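Local coordinates for putative amino acid binding protein (PDB 4C0R) that probably captures glutathione, bound here as its disulfide, outside the cell and delivers it to the cystine ABC importer TcyBC, at residues N14-E19 with T25-E30; S53-L58 with N78-S83; A67-Y72 with A87-V92. All coordinates share one frame; numbering follows the deposited sequence.

Interaction 1 of 3, residues N14-E19 with T25-E30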
loop_
_atom_site.group_PDB
_atom_site.type_symbol
_atom_site.label_atom_id
_atom_site.label_comp_id
_atom_site.label_asym_id
_atom_site.label_seq_id
_atom_site.Cartn_x
_atom_site.Cartn_y
_atom_site.Cartn_z
ATOM N N ASN A 14 -8.615 0.128 -0.491
ATOM C CA ASN A 14 -9.176 -1.083 -1.077
ATOM C C ASN A 14 -8.280 -1.511 -2.228
ATOM O O ASN A 14 -7.912 -0.675 -3.024
ATOM C CB ASN A 14 -10.584 -0.712 -1.548
ATOM C CG ASN A 14 -11.340 -1.780 -2.254
ATOM O OD1 ASN A 14 -11.010 -2.952 -2.312
ATOM N ND2 ASN A 14 -12.434 -1.329 -2.878
ATOM N N PRO A 15 -7.912 -2.803 -2.331
ATOM C CA PRO A 15 -8.353 -3.974 -1.573
ATOM C C PRO A 15 -7.365 -4.498 -0.547
ATOM O O PRO A 15 -7.506 -5.599 -0.073
ATOM C CB PRO A 15 -8.514 -5.007 -2.650
ATOM C CG PRO A 15 -7.365 -4.705 -3.570
ATOM C CD PRO A 15 -7.233 -3.211 -3.588
ATOM N N PHE A 16 -6.384 -3.685 -0.157
ATOM C CA PHE A 16 -5.404 -4.109 0.832
ATOM C C PHE A 16 -5.925 -4.010 2.244
ATOM O O PHE A 16 -5.695 -4.872 3.073
ATOM C CB PHE A 16 -4.047 -3.348 0.679
ATOM C CG PHE A 16 -3.191 -3.937 -0.419
ATOM C CD1 PHE A 16 -3.419 -3.584 -1.765
ATOM C CD2 PHE A 16 -2.226 -4.879 -0.148
ATOM C CE1 PHE A 16 -2.704 -4.170 -2.727
ATOM C CE2 PHE A 16 -1.522 -5.462 -1.138
ATOM C CZ PHE A 16 -1.755 -5.124 -2.411
ATOM N N SER A 17 -6.642 -2.931 2.487
ATOM C CA SER A 17 -7.109 -2.627 3.831
ATOM C C SER A 17 -8.325 -1.709 3.726
ATOM O O SER A 17 -8.219 -0.583 3.243
ATOM C CB SER A 17 -6.032 -2.030 4.712
ATOM O OG SER A 17 -6.592 -1.731 6.013
ATOM N N TYR A 18 -9.478 -2.215 4.125
ATOM C CA TYR A 18 -10.759 -1.471 3.951
ATOM C C TYR A 18 -11.830 -2.095 4.847
ATOM O O TYR A 18 -11.672 -3.164 5.368
ATOM C CB TYR A 18 -11.242 -1.461 2.488
ATOM C CG TYR A 18 -11.630 -2.790 1.882
ATOM C CD1 TYR A 18 -10.658 -3.662 1.359
ATOM C CD2 TYR A 18 -12.944 -3.182 1.809
ATOM C CE1 TYR A 18 -10.994 -4.867 0.847
ATOM C CE2 TYR A 18 -13.287 -4.419 1.248
ATOM C CZ TYR A 18 -12.300 -5.239 0.771
ATOM O OH TYR A 18 -12.602 -6.461 0.196
ATOM N N GLU A 19 -12.950 -1.393 5.017
ATOM C CA GLU A 19 -14.056 -1.976 5.740
ATOM C C GLU A 19 -15.167 -2.452 4.832
ATOM O O GLU A 19 -15.491 -1.828 3.832
ATOM C CB GLU A 19 -14.620 -0.980 6.755
ATOM C CG GLU A 19 -13.711 -0.741 7.911
ATOM C CD GLU A 19 -14.329 0.194 8.960
ATOM O OE1 GLU A 19 -15.399 0.753 8.666
ATOM O OE2 GLU A 19 -13.695 0.370 10.002
ATOM N N THR A 25 -11.103 -5.637 6.648
ATOM C CA THR A 25 -10.776 -6.748 5.800
ATOM C C THR A 25 -9.805 -6.266 4.730
ATOM O O THR A 25 -9.218 -5.197 4.878
ATOM C CB THR A 25 -12.058 -7.396 5.248
ATOM O OG1 THR A 25 -11.738 -8.568 4.471
ATOM C CG2 THR A 25 -12.827 -6.483 4.377
ATOM N N GLY A 26 -9.586 -7.077 3.714
ATOM C CA GLY A 26 -8.618 -6.770 2.686
ATOM C C GLY A 26 -7.369 -7.654 2.848
ATOM O O GLY A 26 -7.165 -8.312 3.855
ATOM N N TYR A 27 -6.540 -7.671 1.826
ATOM C CA TYR A 27 -5.430 -8.597 1.756
ATOM C C TYR A 27 -4.532 -8.459 2.984
ATOM O O TYR A 27 -4.129 -9.462 3.535
ATOM C CB TYR A 27 -4.641 -8.340 0.473
ATOM C CG TYR A 27 -3.518 -9.347 0.222
ATOM C CD1 TYR A 27 -3.776 -10.676 -0.157
ATOM C CD2 TYR A 27 -2.197 -8.976 0.353
ATOM C CE1 TYR A 27 -2.732 -11.564 -0.431
ATOM C CE2 TYR A 27 -1.162 -9.847 0.120
ATOM C CZ TYR A 27 -1.419 -11.159 -0.258
ATOM O OH TYR A 27 -0.412 -12.042 -0.554
ATOM N N ASP A 28 -4.087 -7.256 3.327
ATOM C CA ASP A 28 -3.143 -7.159 4.442
ATOM C C ASP A 28 -3.755 -7.793 5.717
ATOM O O ASP A 28 -3.080 -8.478 6.504
ATOM C CB ASP A 28 -2.794 -5.714 4.757
ATOM C CG ASP A 28 -1.882 -5.054 3.759
ATOM O OD1 ASP A 28 -0.973 -5.738 3.249
ATOM O OD2 ASP A 28 -2.096 -3.868 3.478
ATOM N N ILE A 29 -5.031 -7.496 5.940
ATOM C CA ILE A 29 -5.716 -7.933 7.135
ATOM C C ILE A 29 -5.943 -9.418 7.143
ATOM O O ILE A 29 -5.717 -10.102 8.171
ATOM C CB ILE A 29 -7.062 -7.172 7.284
ATOM C CG1 ILE A 29 -6.849 -5.655 7.310
ATOM C CG2 ILE A 29 -7.749 -7.643 8.553
ATOM C CD1 ILE A 29 -5.908 -5.166 8.368
ATOM N N GLU A 30 -6.389 -9.953 6.012
ATOM C CA GLU A 30 -6.718 -11.351 5.951
ATOM C C GLU A 30 -5.445 -12.212 5.921
ATOM O O GLU A 30 -5.431 -13.346 6.462
ATOM C CB GLU A 30 -7.623 -11.610 4.756
ATOM C CG GLU A 30 -8.916 -10.866 4.827
ATOM C CD GLU A 30 -9.857 -11.283 5.971
ATOM O OE1 GLU A 30 -9.643 -12.306 6.650
ATOM O OE2 GLU A 30 -10.857 -10.570 6.212
#
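The carbonyl oxygen Tyr18 O takes the amide Thr25 N at 2.8 Å, and the return bond runs from Tyr18 N to Thr25 O at 3.1 Å, making an antiparallel hydrogen-bonded pair. On the same face of the sheet the two side chains run side by side. Thr25 CG2 lies over one face of the Tyr18 ring, 4.0 Å from its centroid, a CH-pi contact, while Asn14 OD1 lies over the opposite face. A chi1 of 65° sets Tyr18 CG between the backbone N and the carbonyl carbon and turns the ring toward Thr25 and Gly26, with Tyr18 CE1 3.6 Å from Gly26 CA.

Beyond this pair the chain enters a helix. Gly26 is its N-cap residue, and without a side chain its CA approaches Pro15 O to 3.2 Å; Pro15 itself follows a cis peptide. The first two helical amides then bond outward to the loop: Tyr27 N reaches Pro15 O at 3.0 Å, and Asp28 N bonds Phe16 O at 2.9 Å. Thr25 OG1 bonds Glu30 OE2 and spans the first turn. The Phe16 and Tyr27 side chains run side by side, but their rings meet obliquely, planes 81° apart, closest between Phe16 CE2 and Tyr27 CD2. The Asp28 carboxylate sits at the Phe16 ring edge, and its OD2 accepts a bond from Asn69 N.

A classic beta bulge, with Phe16 and Ser17 both facing Thr13, accompanies the turn into strand 17-20. Leu228 of helix 219-228 touches Phe16 and Tyr27, and helix 164-173 packs on Pro15. Phe16 also touches Asn69 of strand 65-71 and Asn89 of strand 81-96.

Interaction 2 of 3, residues S53-L58 with N78-S83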
loop_
_atom_site.group_PDB
_atom_site.type_symbol
_atom_site.label_atom_id
_atom_site.label_comp_id
_atom_site.label_asym_id
_atom_site.label_seq_id
_atom_site.Cartn_x
_atom_site.Cartn_y
_atom_site.Cartn_z
ATOM N N SER A 53 0.064 8.014 12.189
ATOM C CA SER A 53 0.028 7.388 13.511
ATOM C C SER A 53 0.502 5.933 13.470
ATOM O O SER A 53 0.972 5.409 14.477
ATOM C CB SER A 53 -1.374 7.429 14.117
ATOM O OG SER A 53 -1.728 8.767 14.397
ATOM N N ILE A 54 0.417 5.271 12.323
ATOM C CA ILE A 54 0.983 3.925 12.217
ATOM C C ILE A 54 2.432 4.013 12.596
ATOM O O ILE A 54 2.934 3.254 13.423
ATOM C CB ILE A 54 0.842 3.346 10.808
ATOM C CG1 ILE A 54 -0.611 3.058 10.480
ATOM C CG2 ILE A 54 1.690 2.061 10.697
ATOM C CD1 ILE A 54 -0.838 2.607 9.059
ATOM N N PHE A 55 3.119 4.960 11.966
ATOM C CA PHE A 55 4.551 5.065 12.144
ATOM C C PHE A 55 4.892 5.612 13.529
ATOM O O PHE A 55 5.798 5.100 14.139
ATOM C CB PHE A 55 5.140 5.903 11.001
ATOM C CG PHE A 55 4.911 5.288 9.673
ATOM C CD1 PHE A 55 5.769 4.317 9.190
ATOM C CD2 PHE A 55 3.790 5.625 8.929
ATOM C CE1 PHE A 55 5.524 3.713 7.957
ATOM C CE2 PHE A 55 3.534 5.011 7.692
ATOM C CZ PHE A 55 4.420 4.065 7.220
ATOM N N SER A 56 4.172 6.603 14.003
ATOM C CA SER A 56 4.553 7.138 15.331
ATOM C C SER A 56 4.227 6.125 16.433
ATOM O O SER A 56 4.923 6.023 17.446
ATOM C CB SER A 56 3.905 8.497 15.583
ATOM O OG SER A 56 2.507 8.415 15.598
ATOM N N GLY A 57 3.195 5.328 16.232
ATOM C CA GLY A 57 2.857 4.282 17.180
ATOM C C GLY A 57 3.817 3.120 17.169
ATOM O O GLY A 57 4.097 2.513 18.204
ATOM N N LEU A 58 4.358 2.801 15.993
ATOM C CA LEU A 58 5.395 1.806 15.936
ATOM C C LEU A 58 6.663 2.336 16.628
ATOM O O LEU A 58 7.375 1.574 17.284
ATOM C CB LEU A 58 5.735 1.419 14.492
ATOM C CG LEU A 58 4.667 0.633 13.727
ATOM C CD1 LEU A 58 5.065 0.611 12.250
ATOM C CD2 LEU A 58 4.510 -0.786 14.294
ATOM N N ASN A 78 15.327 2.112 8.214
ATOM C CA ASN A 78 16.182 2.681 9.274
ATOM C C ASN A 78 15.502 2.636 10.629
ATOM O O ASN A 78 16.148 2.736 11.660
ATOM C CB ASN A 78 16.523 4.124 8.984
ATOM C CG ASN A 78 17.514 4.275 7.881
ATOM O OD1 ASN A 78 18.253 3.359 7.567
ATOM N ND2 ASN A 78 17.537 5.453 7.272
ATOM N N LYS A 79 14.181 2.522 10.652
ATOM C CA LYS A 79 13.405 2.647 11.878
ATOM C C LYS A 79 12.557 1.415 12.228
ATOM O O LYS A 79 12.193 1.217 13.383
ATOM C CB LYS A 79 12.440 3.824 11.803
ATOM C CG LYS A 79 13.074 5.180 11.771
ATOM C CD LYS A 79 11.951 6.220 11.751
ATOM C CE LYS A 79 12.350 7.534 11.164
ATOM N NZ LYS A 79 11.100 8.342 10.979
ATOM N N TYR A 80 12.196 0.632 11.210
ATOM C CA TYR A 80 11.241 -0.473 11.388
ATOM C C TYR A 80 11.781 -1.752 10.828
ATOM O O TYR A 80 12.532 -1.722 9.865
ATOM C CB TYR A 80 9.903 -0.168 10.674
ATOM C CG TYR A 80 9.421 1.234 11.034
ATOM C CD1 TYR A 80 9.047 1.546 12.346
ATOM C CD2 TYR A 80 9.399 2.253 10.101
ATOM C CE1 TYR A 80 8.675 2.841 12.681
ATOM C CE2 TYR A 80 9.029 3.564 10.453
ATOM C CZ TYR A 80 8.669 3.834 11.721
ATOM O OH TYR A 80 8.305 5.135 12.044
ATOM N N LEU A 81 11.349 -2.893 11.384
ATOM C CA LEU A 81 11.625 -4.187 10.758
ATOM C C LEU A 81 10.605 -4.447 9.619
ATOM O O LEU A 81 9.444 -3.998 9.680
ATOM C CB LEU A 81 11.456 -5.323 11.744
ATOM C CG LEU A 81 12.237 -5.185 13.050
ATOM C CD1 LEU A 81 11.985 -6.337 13.981
ATOM C CD2 LEU A 81 13.670 -5.000 12.717
ATOM N N TYR A 82 11.081 -5.119 8.574
ATOM C CA TYR A 82 10.254 -5.551 7.435
ATOM C C TYR A 82 10.052 -7.082 7.447
ATOM O O TYR A 82 10.988 -7.870 7.690
ATOM C CB TYR A 82 10.888 -5.129 6.140
ATOM C CG TYR A 82 10.524 -3.752 5.733
ATOM C CD1 TYR A 82 11.101 -2.633 6.296
ATOM C CD2 TYR A 82 9.583 -3.560 4.719
ATOM C CE1 TYR A 82 10.741 -1.357 5.921
ATOM C CE2 TYR A 82 9.198 -2.289 4.344
ATOM C CZ TYR A 82 9.796 -1.193 4.929
ATOM O OH TYR A 82 9.407 0.049 4.504
ATOM N N SER A 83 8.855 -7.529 7.146
ATOM C CA SER A 83 8.641 -8.929 6.849
ATOM C C SER A 83 9.175 -9.267 5.448
ATOM O O SER A 83 9.615 -8.389 4.713
ATOM C CB SER A 83 7.153 -9.251 6.871
ATOM O OG SER A 83 6.490 -8.664 5.780
#
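Tyr80 projects its side chain into the groove between Phe55 and Leu58 on helix 51-59. From CA its CB already heads toward the helix, and chi1 of -49°, which puts CG opposite the carbonyl carbon, sets the ring between Phe55 and Leu58. Along one side of the ring, CD1 passes Leu58 CB and CD1, and Tyr80 CE1 then comes to 3.7 Å from Leu58 CB. On the other side Tyr80 CE2 meets Phe55 CD1 at 3.6 Å, in the plane of the Phe55 ring and at its edge. CZ also lies within contact of Phe55 CD1. The side chains of Phe55 and Tyr80 cross at about a right angle. The Phe55 and Tyr80 rings meet obliquely, planes 56° apart and centroids 5.7 Å.

At the tip, Tyr80 OH touches Phe55 CB at 3.4 Å. The same Tyr80 OH lies 3.3 Å from Phe55 O. Its hydrogen bond goes one helical turn further, to Asp59 OD1, which anchors the end of the phenol at the C-terminal end of the helix. Meanwhile Lys79 CB covers the centre of one face of the Tyr80 ring, 3.6 Å above its plane.

Trp51 meets Phe55 edge-to-face, and Arg76 of helix 74-77 also lies on Phe55. Through Tyr80 the helix packs on the chain leading into strand 81-96, with Ile195 of strand 191-196 touching both Phe55 and Leu58.

Interaction 3 of 3, residues A67-Y72 with A87-V92. With GDS (oxidized glutathione disulfide), chain C.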
loop_
_atom_site.group_PDB
_atom_site.type_symbol
_atom_site.label_atom_id
_atom_site.label_comp_id
_atom_site.label_asym_id
_atom_site.label_seq_id
_atom_site.Cartn_x
_atom_site.Cartn_y
_atom_site.Cartn_z
ATOM N N ALA A 67 0.444 -2.397 8.603
ATOM C CA ALA A 67 0.052 -3.053 7.342
ATOM C C ALA A 67 -0.922 -2.171 6.636
ATOM O O ALA A 67 -1.972 -1.870 7.180
ATOM C CB ALA A 67 -0.577 -4.358 7.595
ATOM N N ASN A 68 -0.554 -1.716 5.461
ATOM C CA ASN A 68 -1.415 -0.932 4.590
ATOM C C ASN A 68 -0.710 -0.717 3.236
ATOM O O ASN A 68 -0.332 0.395 2.899
ATOM C CB ASN A 68 -1.758 0.434 5.232
ATOM C CG ASN A 68 -3.046 1.018 4.694
ATOM O OD1 ASN A 68 -4.105 0.994 5.350
ATOM N ND2 ASN A 68 -2.985 1.511 3.481
ATOM N N ASN A 69 -0.540 -1.757 2.449
ATOM C CA ASN A 69 0.089 -1.617 1.108
ATOM C C ASN A 69 1.451 -0.882 1.225
ATOM O O ASN A 69 1.769 -0.011 0.412
ATOM C CB ASN A 69 -0.869 -0.853 0.212
ATOM C CG ASN A 69 -0.406 -0.671 -1.230
ATOM O OD1 ASN A 69 0.079 -1.595 -1.876
ATOM N ND2 ASN A 69 -0.599 0.536 -1.740
ATOM N N ILE A 70 2.237 -1.263 2.227
ATOM C CA ILE A 70 3.454 -0.514 2.549
ATOM C C ILE A 70 4.667 -0.983 1.789
ATOM O O ILE A 70 5.022 -2.141 1.842
ATOM C CB ILE A 70 3.741 -0.621 4.044
ATOM C CG1 ILE A 70 2.622 0.043 4.848
ATOM C CG2 ILE A 70 5.080 0.015 4.453
ATOM C CD1 ILE A 70 2.666 -0.268 6.399
ATOM N N SER A 71 5.307 -0.067 1.076
ATOM C CA SER A 71 6.508 -0.321 0.316
ATOM C C SER A 71 7.762 -0.305 1.198
ATOM O O SER A 71 7.768 0.261 2.274
ATOM C CB SER A 71 6.717 0.820 -0.706
ATOM O OG SER A 71 5.654 0.900 -1.622
ATOM N N TYR A 72 8.826 -0.918 0.696
ATOM C CA TYR A 72 10.146 -0.755 1.304
ATOM C C TYR A 72 10.729 0.604 0.939
ATOM O O TYR A 72 10.782 0.977 -0.263
ATOM C CB TYR A 72 11.100 -1.790 0.712
ATOM C CG TYR A 72 12.478 -1.649 1.282
ATOM C CD1 TYR A 72 12.759 -2.178 2.512
ATOM C CD2 TYR A 72 13.471 -0.986 0.585
ATOM C CE1 TYR A 72 14.023 -2.071 3.070
ATOM C CE2 TYR A 72 14.771 -0.866 1.168
ATOM C CZ TYR A 72 14.993 -1.444 2.390
ATOM O OH TYR A 72 16.225 -1.361 3.070
ATOM N N ALA A 87 3.226 -9.181 -1.537
ATOM C CA ALA A 87 2.600 -8.961 -2.828
ATOM C C ALA A 87 3.497 -8.061 -3.641
ATOM O O ALA A 87 4.361 -7.376 -3.094
ATOM C CB ALA A 87 1.230 -8.286 -2.663
ATOM N N SER A 88 3.296 -8.088 -4.950
ATOM C CA SER A 88 3.950 -7.237 -5.912
ATOM C C SER A 88 2.914 -6.355 -6.579
ATOM O O SER A 88 1.922 -6.853 -7.138
ATOM C CB SER A 88 4.740 -8.089 -6.919
ATOM O OG SER A 88 5.533 -7.231 -7.737
ATOM N N ASN A 89 3.123 -5.046 -6.568
ATOM C CA ASN A 89 2.086 -4.100 -6.903
ATOM C C ASN A 89 2.669 -2.877 -7.585
ATOM O O ASN A 89 3.030 -1.873 -6.943
ATOM C CB ASN A 89 1.400 -3.705 -5.623
ATOM C CG ASN A 89 0.086 -3.015 -5.812
ATOM O OD1 ASN A 89 -0.379 -2.834 -6.930
ATOM N ND2 ASN A 89 -0.549 -2.658 -4.701
ATOM N N PRO A 90 2.805 -2.925 -8.933
ATOM C CA PRO A 90 3.514 -1.850 -9.584
ATOM C C PRO A 90 2.703 -0.583 -9.724
ATOM O O PRO A 90 1.493 -0.579 -9.568
ATOM C CB PRO A 90 3.835 -2.441 -10.969
ATOM C CG PRO A 90 2.748 -3.321 -11.250
ATOM C CD PRO A 90 2.360 -3.952 -9.885
ATOM N N LEU A 91 3.395 0.527 -9.994
ATOM C CA LEU A 91 2.725 1.791 -10.083
ATOM C C LEU A 91 2.094 2.034 -11.423
ATOM O O LEU A 91 2.590 1.589 -12.482
ATOM C CB LEU A 91 3.679 2.966 -9.816
ATOM C CG LEU A 91 4.169 3.056 -8.404
ATOM C CD1 LEU A 91 5.211 4.183 -8.345
ATOM C CD2 LEU A 91 3.020 3.338 -7.486
ATOM N N VAL A 92 1.029 2.807 -11.376
ATOM C CA VAL A 92 0.376 3.345 -12.578
ATOM C C VAL A 92 0.077 4.853 -12.428
ATOM O O VAL A 92 0.036 5.411 -11.337
ATOM C CB VAL A 92 -0.936 2.642 -12.931
ATOM C CG1 VAL A 92 -0.688 1.229 -13.230
ATOM C CG2 VAL A 92 -1.994 2.808 -11.781
HETATM C CD1 GDS C . -4.274 10.450 5.231
HETATM N N2 GDS C . -4.972 10.183 3.967
HETATM C CA2 GDS C . -5.681 8.956 3.917
HETATM C C2 GDS C . -7.064 8.894 4.461
HETATM O O2 GDS C . -7.555 7.808 4.833
HETATM C CB2 GDS C . -5.131 7.691 3.379
HETATM S SG2 GDS C . -3.540 7.884 2.605
HETATM N N3 GDS C . -7.807 10.135 4.540
HETATM C CA3 GDS C . -9.135 10.143 5.152
HETATM C C3 GDS C . -8.896 10.787 6.516
HETATM O OE3 GDS C . -9.756 11.569 7.029
HETATM O OE4 GDS C . -7.837 10.580 7.177
HETATM N N4 GDS C . -2.319 6.303 0.049
HETATM C CA4 GDS C . -2.967 7.126 -0.945
HETATM C C4 GDS C . -2.027 8.165 -1.450
HETATM O OE5 GDS C . -0.770 8.024 -1.350
HETATM O OE6 GDS C . -2.540 9.158 -2.036
HETATM C C5 GDS C . -3.092 5.301 0.713
HETATM O O5 GDS C . -4.270 5.129 0.404
HETATM C CA5 GDS C . -2.378 4.621 1.793
HETATM N N5 GDS C . -1.010 4.343 1.637
HETATM C CB5 GDS C . -2.859 4.983 3.159
HETATM S SG5 GDS C . -2.257 6.643 3.573
HETATM C CA6 GDS C . 2.881 3.345 -0.849
HETATM C C6 GDS C . 3.772 3.569 0.363
HETATM O OE7 GDS C . 3.977 4.751 0.750
HETATM O OE8 GDS C . 4.281 2.600 0.976
HETATM N N6 GDS C . 2.998 1.924 -1.225
HETATM C CB6 GDS C . 1.476 3.737 -0.565
HETATM C CG6 GDS C . 1.062 3.200 0.824
HETATM C CD6 GDS C . -0.446 3.300 0.900
HETATM O O6 GDS C . -1.246 2.509 0.379
#
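A single weak hydrogen bond between two side-chain amides, Asn89 ND2 to Asn69 OD1 at 3.1 Å, is all that joins these segments, and it is markedly bent, 134° at the hydrogen. The two side chains cross at about a right angle, the amide planes of Asn69 and Asn89 being 50° apart. Asn69 sits at a corner of the chain in a left-handed backbone conformation, which helps aim its carbonyl and side chain at the bound oxidized glutathione. With CG opposite the backbone N, its amide bridges protein and ligand: OD1 faces Asn89, while Asn69 ND2 donates to the gamma-glutamyl carbonyl O6 of the ligand at 3.0 Å.

The amino acid end of that gamma-glutamyl group is read by the main chain and a serine. Its amino nitrogen N6 bonds Asn69 O at 2.8 Å and Ser71 OG at 2.9 Å. Ser71 N meets the carboxylate oxygen OE8 at 2.9 Å, nearly straight at 178°. Glu163 and Arg76 also bond the ligand.

Asn89 OD1 accepts a bond from Ile165 N, which leaves its ND2 to donate to Asn69. Weak as that bond is, the second-shell Asn89 probably helps set which end of the first-shell amide is presented to the ligand; Asn69 ND2 also has a weak bond to Glu163. Acceptors (Asn69 O, Ser71 OG) meet the amino group and a donor (Ser71 N) the carboxylate, consistent with recognition of an amino-acid head group by a family 3 solute-binding protein.

In the fold
Interactions 1, 2 and 3 have centres 13 to 19 Å apart. Interactions 1 and 2 do not touch, their nearest atoms being about 8 Å apart, but each reaches interaction 3: Asp28 ties the start of helix 27-36 to the corner of strand 65-71, and Tyr82 OH reaches Ser71 O at 2.8 Å. Along the chain interaction 1 closes before the others open, while interactions 2 and 3 alternate and both use strand 81-96. That strand belongs to the same mixed sheet as strand 65-71. Both outer contacts abut interaction 3, which holds ligand-binding residues, so the glutathione-binding corner is tied to both the helix 27-36 and the helix 51-59 regions.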